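Local coordinates for putative transcriptional regulator protein, LacI family (Rhizobium etli, PDB 3MIZ) that probably acts as a LacI-family DNA-binding transcription regulator whose periplasmic-binding-protein-like region, as in relatives, may sense a small effector, at residues P94-N99 against A261-D266; P113-G118 against E147-A152; D121-L126 against A200-N205. One frame throughout, in Å; residues are numbered along the deposited sequence.

Interaction 1: residues P94-N99 against A261-D266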
# COMPACT_ATOMS: atom_id res chain seq x y z
N PRO A 94 10.90 24.43 13.45
CA PRO A 94 12.02 23.72 12.82
C PRO A 94 11.44 22.64 11.91
O PRO A 94 10.59 21.85 12.34
CB PRO A 94 12.76 23.12 14.02
CG PRO A 94 12.56 24.18 15.07
CD PRO A 94 11.09 24.54 14.91
N THR A 95 11.90 22.61 10.67
CA THR A 95 11.38 21.66 9.69
C THR A 95 12.43 21.02 8.79
O THR A 95 13.40 21.67 8.39
CB THR A 95 10.36 22.37 8.77
OG1 THR A 95 9.28 22.87 9.57
CG2 THR A 95 9.81 21.42 7.72
N VAL A 96 12.24 19.74 8.48
CA VAL A 96 13.13 19.02 7.58
C VAL A 96 12.21 18.38 6.54
O VAL A 96 11.20 17.76 6.89
CB VAL A 96 13.94 17.93 8.30
CG1 VAL A 96 14.68 17.07 7.28
CG2 VAL A 96 14.95 18.57 9.25
N MSE A 97 12.54 18.56 5.27
CA MSE A 97 11.74 17.98 4.19
C MSE A 97 12.27 16.61 3.80
O MSE A 97 13.48 16.42 3.70
CB MSE A 97 11.75 18.93 2.98
CG MSE A 97 11.07 20.27 3.26
SE MSE A 97 11.23 21.53 1.79
CE MSE A 97 10.01 20.68 0.57
N ILE A 98 11.37 15.65 3.59
CA ILE A 98 11.77 14.30 3.21
C ILE A 98 11.03 13.84 1.96
O ILE A 98 9.79 13.86 1.91
CB ILE A 98 11.49 13.29 4.34
CG1 ILE A 98 12.19 13.75 5.63
CG2 ILE A 98 12.01 11.90 3.93
CD1 ILE A 98 11.70 13.03 6.90
N ASN A 99 11.80 13.43 0.96
CA ASN A 99 11.30 12.94 -0.33
C ASN A 99 10.88 14.09 -1.23
O ASN A 99 10.16 13.91 -2.22
CB ASN A 99 10.11 11.99 -0.14
CG ASN A 99 9.93 11.03 -1.31
OD1 ASN A 99 8.85 10.50 -1.54
ND2 ASN A 99 11.01 10.80 -2.04
N ALA A 261 14.49 12.21 10.54
CA ALA A 261 14.11 12.42 11.93
C ALA A 261 15.32 12.84 12.78
O ALA A 261 15.24 13.79 13.55
CB ALA A 261 13.47 11.15 12.51
N LYS A 262 16.44 12.14 12.62
CA LYS A 262 17.64 12.47 13.39
C LYS A 262 18.08 13.89 13.05
O LYS A 262 18.43 14.68 13.93
CB LYS A 262 18.78 11.50 13.08
CG LYS A 262 20.04 11.80 13.88
CD LYS A 262 21.22 10.95 13.46
CE LYS A 262 22.47 11.37 14.23
NZ LYS A 262 23.64 10.51 13.91
N TRP A 263 18.06 14.21 11.76
CA TRP A 263 18.45 15.53 11.28
C TRP A 263 17.57 16.60 11.93
O TRP A 263 18.07 17.63 12.39
CB TRP A 263 18.33 15.57 9.76
CG TRP A 263 19.16 16.61 9.08
CD1 TRP A 263 20.12 17.41 9.66
CD2 TRP A 263 19.16 16.95 7.69
NE1 TRP A 263 20.70 18.21 8.71
CE2 TRP A 263 20.13 17.95 7.50
CE3 TRP A 263 18.42 16.49 6.59
CZ2 TRP A 263 20.39 18.51 6.24
CZ3 TRP A 263 18.68 17.05 5.34
CH2 TRP A 263 19.66 18.05 5.17
N LEU A 264 16.26 16.35 11.97
CA LEU A 264 15.34 17.31 12.59
C LEU A 264 15.68 17.45 14.07
O LEU A 264 15.66 18.56 14.62
CB LEU A 264 13.89 16.85 12.44
CG LEU A 264 12.83 17.72 13.14
CD1 LEU A 264 12.86 19.14 12.57
CD2 LEU A 264 11.44 17.12 12.97
N ASN A 265 15.98 16.33 14.71
CA ASN A 265 16.31 16.34 16.13
C ASN A 265 17.50 17.26 16.39
O ASN A 265 17.46 18.07 17.32
CB ASN A 265 16.61 14.92 16.62
CG ASN A 265 16.61 14.80 18.14
OD1 ASN A 265 15.61 15.09 18.79
ND2 ASN A 265 17.73 14.37 18.70
N ASP A 266 18.54 17.15 15.58
CA ASP A 266 19.73 17.99 15.75
C ASP A 266 19.42 19.46 15.48
O ASP A 266 19.94 20.34 16.17
CB ASP A 266 20.87 17.53 14.83
CG ASP A 266 21.33 16.12 15.13
OD1 ASP A 266 21.27 15.70 16.30
OD2 ASP A 266 21.78 15.42 14.19

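Interaction 2: residues P113-G118 against E147-A152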
# COMPACT_ATOMS: atom_id res chain seq x y z
N PRO A 113 15.69 10.66 -2.31
CA PRO A 113 16.29 9.46 -2.88
C PRO A 113 16.86 9.86 -4.24
O PRO A 113 16.40 10.85 -4.84
CB PRO A 113 15.10 8.51 -3.01
CG PRO A 113 14.00 9.44 -3.40
CD PRO A 113 14.22 10.63 -2.46
N ASP A 114 17.83 9.12 -4.75
CA ASP A 114 18.44 9.45 -6.03
C ASP A 114 17.88 8.62 -7.18
O ASP A 114 18.48 7.63 -7.60
CB ASP A 114 19.95 9.25 -5.94
CG ASP A 114 20.71 10.06 -6.97
OD1 ASP A 114 20.19 10.29 -8.07
OD2 ASP A 114 21.86 10.44 -6.66
N ASP A 115 16.72 9.02 -7.70
CA ASP A 115 16.07 8.34 -8.81
C ASP A 115 17.00 8.18 -10.01
O ASP A 115 17.03 7.13 -10.65
CB ASP A 115 14.84 9.12 -9.26
CG ASP A 115 13.72 9.05 -8.26
OD1 ASP A 115 12.83 8.21 -8.43
OD2 ASP A 115 13.76 9.83 -7.29
N TYR A 116 17.73 9.24 -10.31
CA TYR A 116 18.64 9.23 -11.45
C TYR A 116 19.72 8.16 -11.29
O TYR A 116 19.96 7.36 -12.20
CB TYR A 116 19.28 10.61 -11.60
CG TYR A 116 20.04 10.79 -12.90
CD1 TYR A 116 19.40 11.22 -14.05
CD2 TYR A 116 21.39 10.47 -12.97
CE1 TYR A 116 20.09 11.34 -15.25
CE2 TYR A 116 22.09 10.59 -14.17
CZ TYR A 116 21.43 11.03 -15.30
OH TYR A 116 22.12 11.14 -16.49
N GLN A 117 20.38 8.15 -10.13
CA GLN A 117 21.44 7.18 -9.88
C GLN A 117 20.89 5.76 -9.93
O GLN A 117 21.50 4.87 -10.53
CB GLN A 117 22.08 7.46 -8.51
CG GLN A 117 22.87 6.30 -7.91
CD GLN A 117 22.00 5.39 -7.08
OE1 GLN A 117 21.20 5.85 -6.28
NE2 GLN A 117 22.17 4.07 -7.26
N GLY A 118 19.73 5.55 -9.30
CA GLY A 118 19.12 4.24 -9.29
C GLY A 118 18.83 3.71 -10.68
O GLY A 118 19.13 2.56 -10.99
N GLU A 147 10.36 11.08 -14.67
CA GLU A 147 11.16 11.74 -15.69
C GLU A 147 12.65 11.59 -15.42
O GLU A 147 13.43 11.41 -16.35
CB GLU A 147 10.79 13.22 -15.78
CG GLU A 147 10.90 13.82 -17.17
CD GLU A 147 9.97 13.14 -18.18
OE1 GLU A 147 8.94 12.57 -17.77
OE2 GLU A 147 10.27 13.21 -19.40
N LEU A 148 13.05 11.68 -14.16
CA LEU A 148 14.47 11.55 -13.84
C LEU A 148 14.97 10.13 -14.13
O LEU A 148 16.10 9.96 -14.56
CB LEU A 148 14.72 11.87 -12.37
CG LEU A 148 14.47 13.33 -11.97
CD1 LEU A 148 14.74 13.50 -10.48
CD2 LEU A 148 15.36 14.24 -12.80
N ARG A 149 14.14 9.13 -13.89
CA ARG A 149 14.54 7.75 -14.16
C ARG A 149 14.70 7.56 -15.67
O ARG A 149 15.59 6.83 -16.12
CB ARG A 149 13.50 6.78 -13.60
CG ARG A 149 13.34 6.90 -12.10
CD ARG A 149 12.18 6.07 -11.57
NE ARG A 149 11.92 6.40 -10.18
CZ ARG A 149 10.97 5.83 -9.44
NH1 ARG A 149 10.18 4.91 -9.96
NH2 ARG A 149 10.82 6.20 -8.18
N LEU A 150 13.84 8.22 -16.43
CA LEU A 150 13.88 8.13 -17.88
C LEU A 150 15.10 8.89 -18.40
O LEU A 150 15.76 8.45 -19.35
CB LEU A 150 12.60 8.72 -18.49
CG LEU A 150 12.58 8.82 -20.02
CD1 LEU A 150 12.69 7.42 -20.65
CD2 LEU A 150 11.29 9.49 -20.45
N ASP A 151 15.41 10.02 -17.78
CA ASP A 151 16.58 10.80 -18.19
C ASP A 151 17.82 9.92 -18.05
O ASP A 151 18.71 9.93 -18.90
CB ASP A 151 16.77 12.03 -17.31
CG ASP A 151 15.75 13.13 -17.57
OD1 ASP A 151 15.13 13.16 -18.66
OD2 ASP A 151 15.59 13.99 -16.68
N ALA A 152 17.86 9.16 -16.96
CA ALA A 152 19.00 8.28 -16.67
C ALA A 152 19.10 7.17 -17.70
O ALA A 152 20.18 6.86 -18.19
CB ALA A 152 18.87 7.69 -15.28

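Interaction 3: residues D121-L126 against A200-N205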
# COMPACT_ATOMS: atom_id res chain seq x y z
N ASP A 121 22.14 2.90 -12.51
CA ASP A 121 22.74 1.63 -12.12
C ASP A 121 21.96 0.42 -12.61
O ASP A 121 22.54 -0.63 -12.92
CB ASP A 121 22.89 1.56 -10.60
CG ASP A 121 23.94 2.52 -10.09
OD1 ASP A 121 24.81 2.93 -10.89
OD2 ASP A 121 23.92 2.84 -8.89
N LEU A 122 20.64 0.56 -12.70
CA LEU A 122 19.79 -0.52 -13.16
C LEU A 122 19.98 -0.70 -14.66
O LEU A 122 19.99 -1.82 -15.17
CB LEU A 122 18.33 -0.19 -12.82
CG LEU A 122 17.30 -1.30 -12.66
CD1 LEU A 122 17.86 -2.46 -11.85
CD2 LEU A 122 16.08 -0.71 -11.98
N THR A 123 20.16 0.41 -15.37
CA THR A 123 20.36 0.34 -16.82
C THR A 123 21.73 -0.29 -17.10
O THR A 123 21.86 -1.15 -17.97
CB THR A 123 20.26 1.75 -17.46
OG1 THR A 123 18.95 2.29 -17.23
CG2 THR A 123 20.49 1.67 -18.98
N ARG A 124 22.75 0.11 -16.34
CA ARG A 124 24.09 -0.44 -16.52
C ARG A 124 24.08 -1.95 -16.20
O ARG A 124 24.82 -2.73 -16.82
CB ARG A 124 25.09 0.26 -15.59
CG ARG A 124 25.35 1.73 -15.92
CD ARG A 124 26.17 2.37 -14.81
NE ARG A 124 27.41 1.64 -14.53
CZ ARG A 124 28.57 1.86 -15.15
NH1 ARG A 124 28.66 2.79 -16.10
NH2 ARG A 124 29.64 1.15 -14.82
N TYR A 125 23.27 -2.33 -15.23
CA TYR A 125 23.14 -3.73 -14.84
C TYR A 125 22.77 -4.57 -16.06
O TYR A 125 23.38 -5.60 -16.34
CB TYR A 125 22.08 -3.87 -13.74
CG TYR A 125 21.75 -5.30 -13.36
CD1 TYR A 125 20.79 -6.03 -14.06
CD2 TYR A 125 22.41 -5.93 -12.31
CE1 TYR A 125 20.49 -7.34 -13.72
CE2 TYR A 125 22.12 -7.25 -11.96
CZ TYR A 125 21.16 -7.95 -12.67
OH TYR A 125 20.87 -9.25 -12.33
N LEU A 126 21.76 -4.12 -16.80
CA LEU A 126 21.32 -4.81 -17.99
C LEU A 126 22.39 -4.79 -19.08
O LEU A 126 22.67 -5.81 -19.71
CB LEU A 126 20.02 -4.19 -18.51
CG LEU A 126 18.82 -4.45 -17.59
CD1 LEU A 126 17.61 -3.66 -18.05
CD2 LEU A 126 18.51 -5.96 -17.57
N ALA A 200 15.15 -7.14 -22.89
CA ALA A 200 14.97 -6.69 -21.52
C ALA A 200 14.00 -5.52 -21.51
O ALA A 200 13.97 -4.72 -22.45
CB ALA A 200 16.32 -6.27 -20.90
N ILE A 201 13.18 -5.44 -20.47
CA ILE A 201 12.22 -4.34 -20.35
C ILE A 201 12.33 -3.78 -18.95
O ILE A 201 12.29 -4.51 -17.95
CB ILE A 201 10.76 -4.78 -20.60
CG1 ILE A 201 10.56 -5.15 -22.07
CG2 ILE A 201 9.79 -3.61 -20.26
CD1 ILE A 201 9.16 -5.64 -22.41
N MSE A 202 12.51 -2.47 -18.87
CA MSE A 202 12.61 -1.80 -17.59
C MSE A 202 11.26 -1.20 -17.33
O MSE A 202 10.74 -0.46 -18.16
CB MSE A 202 13.68 -0.71 -17.63
CG MSE A 202 15.09 -1.23 -17.73
SE MSE A 202 16.37 0.19 -17.55
CE MSE A 202 16.25 0.50 -15.67
N SER A 203 10.69 -1.53 -16.18
CA SER A 203 9.39 -1.02 -15.79
C SER A 203 9.54 0.28 -15.02
O SER A 203 10.41 0.40 -14.14
CB SER A 203 8.67 -2.06 -14.92
OG SER A 203 7.38 -1.61 -14.56
N GLY A 204 8.68 1.25 -15.34
CA GLY A 204 8.71 2.54 -14.66
C GLY A 204 8.87 2.32 -13.17
O GLY A 204 9.67 2.99 -12.52
N ASN A 205 8.09 1.39 -12.63
CA ASN A 205 8.18 1.02 -11.21
C ASN A 205 7.70 -0.42 -11.02
O ASN A 205 7.22 -1.06 -11.95
CB ASN A 205 7.39 1.99 -10.31
CG ASN A 205 5.89 1.90 -10.51
OD1 ASN A 205 5.38 1.02 -11.19
ND2 ASN A 205 5.17 2.83 -9.88

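Interaction 1: residues P94-N99 against A261-D266
The carbonyl oxygen of Pro94 accepts a backbone hydrogen bond from Val74 of the adjoining strand, while from the helix CD1 of Leu264 closes on this same Pro94 O to 3.5 Å. No hydrogen bond passes between residues 94-99 and 261-266 themselves. Backbone bonds of Pro94 and Val96 run to Val74 and Tyr76 of strand 73-78, and the contact with the helix is van der Waals packing, mostly between apolar side chains.

Val96 carries most of the strand's share, and its branching at CB lets it serve two helix residues at once. With CG1 anti to the backbone nitrogen (chi1 171°), that methyl is directed to Trp263 and reaches CE3 of the indole at 3.8 Å, the two side chains crossing at about a right angle. The other methyl, CG2, settles against the helix backbone itself, 3.6 Å from CA of Leu264. A slim beta-branched residue suits a place where the backbones come so near, for the CA atoms of Val96 and Leu264 are 5.7 Å apart. Leu264 reaches along the strand; its CD1 approaches CB of Pro94 at 4.2 Å and its side chain also touches Leu75. Trp263 touches Pro109, Ile111 and Ile273, and engages Arg278 in a cation-pi contact.

Thr95 and the selenomethionine Met97 turn their CB atoms away from the helix, the threonine hydroxyl bonding to Ile93 O. The axes of the strand and the helix segment lie 8.0 Å apart and run nearly antiparallel at 155°. A late helix that covers the edge strand of the parallel sheet, far from it in sequence, is consistent with the type I periplasmic binding protein fold, whose chain crosses between two alpha/beta subdomains.

Interaction 2: residues P113-G118 against E147-A152
Arg149 leaves its helix beside Asp115 and runs along it from CG to NH2. CB leads off the helix; CG packs on CB of Asp115 at 3.9 Å, and CD passes near Asp115 OD1. There the polar end begins: NE gives a hydrogen bond of 2.7 Å to OD1 of Asp115 (N-H...O angle 151°), and NH2 gives a second, 2.9 Å long, to the same Asp115 OD1. NE uses the anti lone pair of that oxygen, whereas NH2 meets it nearly along the C-O bond. The guanidinium thus grips side-on, and with its plane only 16° from the carboxylate the pair is almost coplanar. NH1 turns to Gly204 O, and the cationic group also meets Phe232. OD2 of Asp115 is left for Arg81, so one buried carboxylate serves two arginines, which should favour its ionised form. An extended arginine suits this place because it carries charge from a helix into the interior.

Asp115 opens its helix, just after Asp114, whose OD1 caps the N-H of Gln117. Leu148 CB packs on Asp115 CB at 4.2 Å. An acidic residue suits this first turn, where the positive end of the helix dipole would probably stabilise its charge.

Tyr116 lays its ring over Ala152. CG anti to the backbone nitrogen (chi1 -169°) brings one face onto the alanine methyl, offset toward the rim, a CH-pi contact with CB 3.9 Å from the ring centroid. The small alanine suits a place where the ring lies close to the helix. Asp151 CB meets the ring at its edge, 4.0 Å from CE1.

Helices 115-127 and 144-160 thereby sit side by side: Arg149 and Leu150 rest on Tyr136 of strand 134-138, while Asp114 and Gln117 face strand 277-285.

Interaction 3: residues D121-L126 against A200-N205
Leu122, Thr123 and Leu126 project from a helix segment that runs almost exactly counter to strand 200-203, at 169°, with the two axes 10.3 Å apart. That spacing is filled chiefly by the selenomethionine Met202, whose long unbranched chain can span it. Its CB is directed at the helix, and the chain bends at its last torsion (chi3 75°), which turns the terminal methyl toward Leu122.

Each part of the chain has its own neighbour. CG lies against CD1 of Leu126 at 3.5 Å; the selenium comes 3.3 Å from OG1 of Thr123, the two side chains crossing at about a right angle; and the methyl CE ends 3.6 Å from CB of Leu122. The threonine hydroxyl bonds to Ala119 O in its own helix, a partner that lets it sit in an apolar setting. Leu126, forked at its tip, covers two strand residues, with CD2 4.0 Å from CB of Ala200. Alanine is fitting here, since the CA atoms of Leu126 and Ala200 are just 7.5 Å apart.

At the end of the strand, Ser203 OG bonds to Asn205 O at 2.7 Å, and the Asn205 side chain caps helix 206-217 through Met208 N, a common use of asparagine.

Strand 200-203 lies between strands 134-138 and 228-230 in the second sheet. Helix 115-127 covers it through Ala200 and Met202, with Val230 of strand 228-230 and Phe153 of helix 144-160 also touching Met202, while Ser203 packs against helix 206-217.

Overall arrangement
Interactions 2 and 3 share helix 115-127 and have centres about 11 Å apart: its first turn meets helix 144-160 and its later turns meet strand 200-203. They are joined directly by Arg149, whose NH1 lies 3.2 Å from O of Gly204, a probable hydrogen bond. Interaction 1 belongs to the other sheet, its centre about 23 Å from that of interaction 2 and about 32 Å from that of interaction 3. Even so, Asn99 touches Pro113, linking interactions 1 and 2. Along the chain both later contacts are nested within the loop closed by 94-99 and 261-266. In relatives of this fold, effectors bind between the two subdomains.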